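Local coordinates for protein phosphoglycerate oxidoreductase (Rhizobium etli, PDB 4HY3) that probably reduces hydroxypyruvate or glyoxylate to the corresponding 2-hydroxyacid with NADH or NADPH as cofactor, at residues A[50-55]-A[329-334]; A[139-144]-A[261-266]. All coordinates share one frame; numbering follows the deposited sequence.

Contact 1. Residues A[50-55]-A[329-334]; sequences AALHSK and MVLEDM
The pairing of L52 with L331 is a small apolar helix-helix contact that joins a helix from the beginning of the chain to one from near its end, both in the domain of the mixed sheet. Segment 50-55 ends helix 46-55, and segment 329-334 lies within helix 320-338. The short axes run in roughly the same direction, crossing at 34°, and come no closer than 10.9 Å, a spacing wide enough for side chains rather than backbones to do the touching.

The CA atoms of L52 and L331 mark the nearest backbone approach, 7.1 Å apart. The two leucines slant across each other, and the methyl groups make the join: CD1 of L52 lies 3.8 Å from CD1 of L331, while CB of L52 is 4.1 Å from that same L331 CD1. One methyl of L331 thus rests against both the root and a branch of L52. In L52, CG stands anti to the backbone N (chi1 170°), and this swings the branched end toward the other helix although the CA-CB bond does not aim there directly. The selenium atom of M334, a selenomethionine, extends the patch one turn further on, with SE 4.4 Å from L52 CD1. On the solvent side, CB of A51, an exposed residue, lies 4.2 Å from CD2 of L331. Contact is therefore by dispersion and exclusion of water, with L52 shared between two residues of the longer helix.

Beneath this patch, both helices rest on the same mixed sheet: L52 also touches I58 of strand 57-60, and M334 reaches Y79 and I81 of strand 77-82. On another side of helix 320-338, the carboxylate of E332 accepts a hydrogen bond from the backbone N of S212 of the second subunit, so this helix also lies at a subunit boundary.

Contact 2. Residues A[139-144]-A[261-266]; sequences LGFALA and AFILLS
I263 meets F141 and A142 with two separate branches, a worked case of how a beta-branched residue on a strand can divide its two branches between neighbouring residues of a helix. From CA, its CB points toward helix 131-147 and then divides. One branch is the methyl CG2, which lies 4.2 Å from CD2 of F141 and near the plane of that ring, so it meets the edge of the phenyl group and not its face. The other runs through CG1, anti to the carbonyl carbon at chi1 -55°, and an extended second torsion carries it on to CD1. That terminal methyl settles against the small residue of the helix, 3.8 Å from CA of A142 and 3.9 Å from its CB; with so short a side chain there, it can reach the helix backbone itself.

Just beyond the strand, L265 adds a second methyl to the edge of the phenylalanine ring: its CD2 is 4.3 Å from CE2 of F141, again close to the ring plane. All four touching residues are buried.

Strand 261-264 lies inside the parallel Rossmann-type sheet, bonded through its backbone to strands 233-236 and 286-289. Helix 131-147 packs over one face of that sheet, with F141 also reaching I310 of strand 309-311 and touching I149 of the third subunit.

In the fold
Contacts 1 and 2 lie on opposite sides of the chain's centre, their own centres 36 Å apart and their nearest atoms about 18 Å apart. They share neither helix nor sheet. Along the chain the order is 50-55, 139-144, 261-266, 329-334, so contact 2 is nested within the loop that contact 1 closes. Contact 1 belongs to the domain built on the mixed sheet, contact 2 to the parallel-sheet domain expected to bind NAD. The chain leaves the first domain for the second and returns through helix 320-338, an arrangement consistent with the two-domain architecture of this dehydrogenase family.

Contact 1. Residues A[50-55]-A[329-334]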
# COMPACT_ATOMS: atom_id res chain seq x y z
N ALA A 50 -12.13 13.74 -30.12
CA ALA A 50 -13.52 14.16 -30.21
C ALA A 50 -13.83 15.10 -29.05
O ALA A 50 -14.38 16.19 -29.27
CB ALA A 50 -14.45 12.98 -30.22
N ALA A 51 -13.47 14.74 -27.82
CA ALA A 51 -13.73 15.66 -26.71
C ALA A 51 -13.13 17.04 -27.02
O ALA A 51 -13.80 18.10 -26.86
CB ALA A 51 -13.16 15.11 -25.43
N LEU A 52 -11.90 17.04 -27.54
CA LEU A 52 -11.18 18.27 -27.79
C LEU A 52 -11.89 19.18 -28.80
O LEU A 52 -11.93 20.39 -28.60
CB LEU A 52 -9.78 17.93 -28.25
CG LEU A 52 -8.91 19.08 -28.79
CD1 LEU A 52 -8.45 19.93 -27.62
CD2 LEU A 52 -7.74 18.61 -29.65
N HIS A 53 -12.42 18.63 -29.91
CA HIS A 53 -13.01 19.51 -30.93
C HIS A 53 -14.42 19.80 -30.64
O HIS A 53 -15.00 20.73 -31.16
CB HIS A 53 -12.92 18.90 -32.29
CG HIS A 53 -11.52 18.88 -32.85
ND1 HIS A 53 -10.88 19.98 -33.22
CD2 HIS A 53 -10.65 17.81 -33.11
CE1 HIS A 53 -9.66 19.65 -33.71
NE2 HIS A 53 -9.53 18.33 -33.64
N SER A 54 -14.99 18.99 -29.78
CA SER A 54 -16.34 19.20 -29.43
C SER A 54 -16.29 20.38 -28.56
O SER A 54 -17.20 21.17 -28.56
CB SER A 54 -16.89 18.03 -28.66
OG SER A 54 -18.22 18.34 -28.27
N LYS A 55 -15.20 20.55 -27.83
CA LYS A 55 -15.15 21.61 -26.85
C LYS A 55 -14.50 22.91 -27.27
O LYS A 55 -14.84 23.93 -26.74
CB LYS A 55 -14.48 21.10 -25.58
CG LYS A 55 -14.68 22.03 -24.40
CD LYS A 55 -14.39 21.30 -23.11
CE LYS A 55 -15.19 21.93 -21.99
NZ LYS A 55 -14.43 21.73 -20.73
N MSE A 329 -3.80 14.87 -20.66
CA MSE A 329 -3.29 15.86 -19.74
C MSE A 329 -3.68 17.24 -20.19
O MSE A 329 -4.34 17.95 -19.46
CB MSE A 329 -1.78 15.75 -19.60
CG MSE A 329 -1.38 14.48 -18.87
SE MSE A 329 0.58 14.28 -18.77
CE MSE A 329 0.91 16.10 -18.10
N VAL A 330 -3.24 17.63 -21.38
CA VAL A 330 -3.68 18.83 -22.07
C VAL A 330 -5.17 19.15 -21.84
O VAL A 330 -5.56 20.28 -21.54
CB VAL A 330 -3.44 18.65 -23.60
CG1 VAL A 330 -4.12 19.77 -24.38
CG2 VAL A 330 -1.94 18.54 -23.91
N LEU A 331 -5.99 18.11 -21.95
CA LEU A 331 -7.42 18.25 -21.79
C LEU A 331 -7.76 18.62 -20.34
O LEU A 331 -8.49 19.58 -20.05
CB LEU A 331 -8.08 16.95 -22.24
CG LEU A 331 -9.15 17.01 -23.35
CD1 LEU A 331 -9.05 18.25 -24.21
CD2 LEU A 331 -9.18 15.76 -24.21
N GLU A 332 -7.20 17.89 -19.40
CA GLU A 332 -7.40 18.22 -18.03
C GLU A 332 -6.94 19.64 -17.74
O GLU A 332 -7.68 20.45 -17.19
CB GLU A 332 -6.73 17.19 -17.17
CG GLU A 332 -7.55 15.92 -17.06
CD GLU A 332 -6.72 14.77 -16.53
OE1 GLU A 332 -5.51 14.75 -16.88
OE2 GLU A 332 -7.27 13.90 -15.79
N ASP A 333 -5.72 19.97 -18.13
CA ASP A 333 -5.26 21.33 -17.86
C ASP A 333 -6.07 22.43 -18.53
O ASP A 333 -6.28 23.47 -17.94
CB ASP A 333 -3.75 21.47 -18.04
CG ASP A 333 -3.00 21.03 -16.79
OD1 ASP A 333 -3.70 20.86 -15.75
OD2 ASP A 333 -1.74 20.84 -16.82
N MSE A 334 -6.58 22.19 -19.73
CA MSE A 334 -7.41 23.20 -20.37
C MSE A 334 -8.68 23.45 -19.58
O MSE A 334 -9.11 24.60 -19.36
CB MSE A 334 -7.59 22.73 -21.80
CG MSE A 334 -6.40 23.18 -22.65
SE MSE A 334 -6.59 22.39 -24.45
CE MSE A 334 -7.16 23.91 -25.53

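Contact 2. Residues A[139-144]-A[261-266]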
# COMPACT_ATOMS: atom_id res chain seq x y z
N LEU A 139 12.40 -1.85 -14.32
CA LEU A 139 12.26 -2.98 -13.43
C LEU A 139 12.50 -4.22 -14.29
O LEU A 139 13.05 -5.23 -13.83
CB LEU A 139 10.88 -2.97 -12.81
CG LEU A 139 10.53 -4.12 -11.88
CD1 LEU A 139 11.75 -4.57 -11.10
CD2 LEU A 139 9.44 -3.74 -10.87
N GLY A 140 12.11 -4.13 -15.56
CA GLY A 140 12.26 -5.25 -16.47
C GLY A 140 13.69 -5.72 -16.49
O GLY A 140 13.96 -6.87 -16.19
N PHE A 141 14.62 -4.83 -16.84
CA PHE A 141 16.05 -5.19 -16.86
C PHE A 141 16.56 -5.65 -15.51
O PHE A 141 17.35 -6.60 -15.47
CB PHE A 141 16.94 -4.05 -17.32
CG PHE A 141 16.52 -3.43 -18.59
CD1 PHE A 141 16.16 -4.22 -19.68
CD2 PHE A 141 16.49 -2.06 -18.72
CE1 PHE A 141 15.78 -3.63 -20.87
CE2 PHE A 141 16.10 -1.47 -19.91
CZ PHE A 141 15.75 -2.26 -20.99
N ALA A 142 16.12 -5.00 -14.43
CA ALA A 142 16.51 -5.46 -13.09
C ALA A 142 16.31 -6.98 -12.95
O ALA A 142 17.26 -7.71 -12.64
CB ALA A 142 15.76 -4.71 -12.00
N LEU A 143 15.10 -7.43 -13.27
CA LEU A 143 14.74 -8.84 -13.21
C LEU A 143 15.45 -9.66 -14.26
O LEU A 143 15.73 -10.84 -14.05
CB LEU A 143 13.23 -9.04 -13.31
CG LEU A 143 12.50 -8.31 -12.20
CD1 LEU A 143 11.02 -8.19 -12.56
CD2 LEU A 143 12.70 -9.00 -10.86
N ALA A 144 15.74 -9.05 -15.39
CA ALA A 144 16.45 -9.80 -16.40
C ALA A 144 17.85 -10.07 -15.85
O ALA A 144 18.25 -11.24 -15.74
CB ALA A 144 16.48 -9.08 -17.73
N ALA A 261 24.13 -4.81 -9.87
CA ALA A 261 23.31 -4.53 -11.02
C ALA A 261 23.19 -3.02 -11.22
O ALA A 261 22.68 -2.30 -10.35
CB ALA A 261 21.93 -5.18 -10.89
N PHE A 262 23.67 -2.57 -12.38
CA PHE A 262 23.71 -1.15 -12.75
C PHE A 262 22.87 -0.86 -13.99
O PHE A 262 23.16 -1.35 -15.09
CB PHE A 262 25.16 -0.70 -12.97
CG PHE A 262 25.30 0.68 -13.52
CD1 PHE A 262 25.47 1.76 -12.66
CD2 PHE A 262 25.26 0.91 -14.89
CE1 PHE A 262 25.61 3.05 -13.16
CE2 PHE A 262 25.39 2.20 -15.40
CZ PHE A 262 25.57 3.27 -14.54
N ILE A 263 21.85 -0.03 -13.82
CA ILE A 263 20.84 0.13 -14.85
C ILE A 263 20.69 1.59 -15.31
O ILE A 263 20.27 2.46 -14.56
CB ILE A 263 19.50 -0.48 -14.37
CG1 ILE A 263 19.71 -1.94 -13.97
CG2 ILE A 263 18.44 -0.37 -15.45
CD1 ILE A 263 18.77 -2.43 -12.89
N LEU A 264 21.06 1.83 -16.56
CA LEU A 264 21.14 3.19 -17.10
C LEU A 264 19.91 3.59 -17.95
O LEU A 264 19.71 3.07 -19.06
CB LEU A 264 22.42 3.33 -17.92
CG LEU A 264 22.70 4.70 -18.50
CD1 LEU A 264 22.89 5.70 -17.36
CD2 LEU A 264 23.93 4.63 -19.40
N LEU A 265 19.12 4.53 -17.44
CA LEU A 265 17.84 4.84 -18.06
C LEU A 265 17.76 6.24 -18.63
O LEU A 265 16.90 6.52 -19.46
CB LEU A 265 16.69 4.62 -17.06
CG LEU A 265 16.55 3.18 -16.58
CD1 LEU A 265 15.69 3.05 -15.34
CD2 LEU A 265 16.07 2.28 -17.72
N SER A 266 18.63 7.13 -18.20
CA SER A 266 18.58 8.49 -18.71
C SER A 266 19.99 9.01 -18.93
O SER A 266 20.83 8.88 -18.03
CB SER A 266 17.92 9.39 -17.68
OG SER A 266 18.68 9.36 -16.47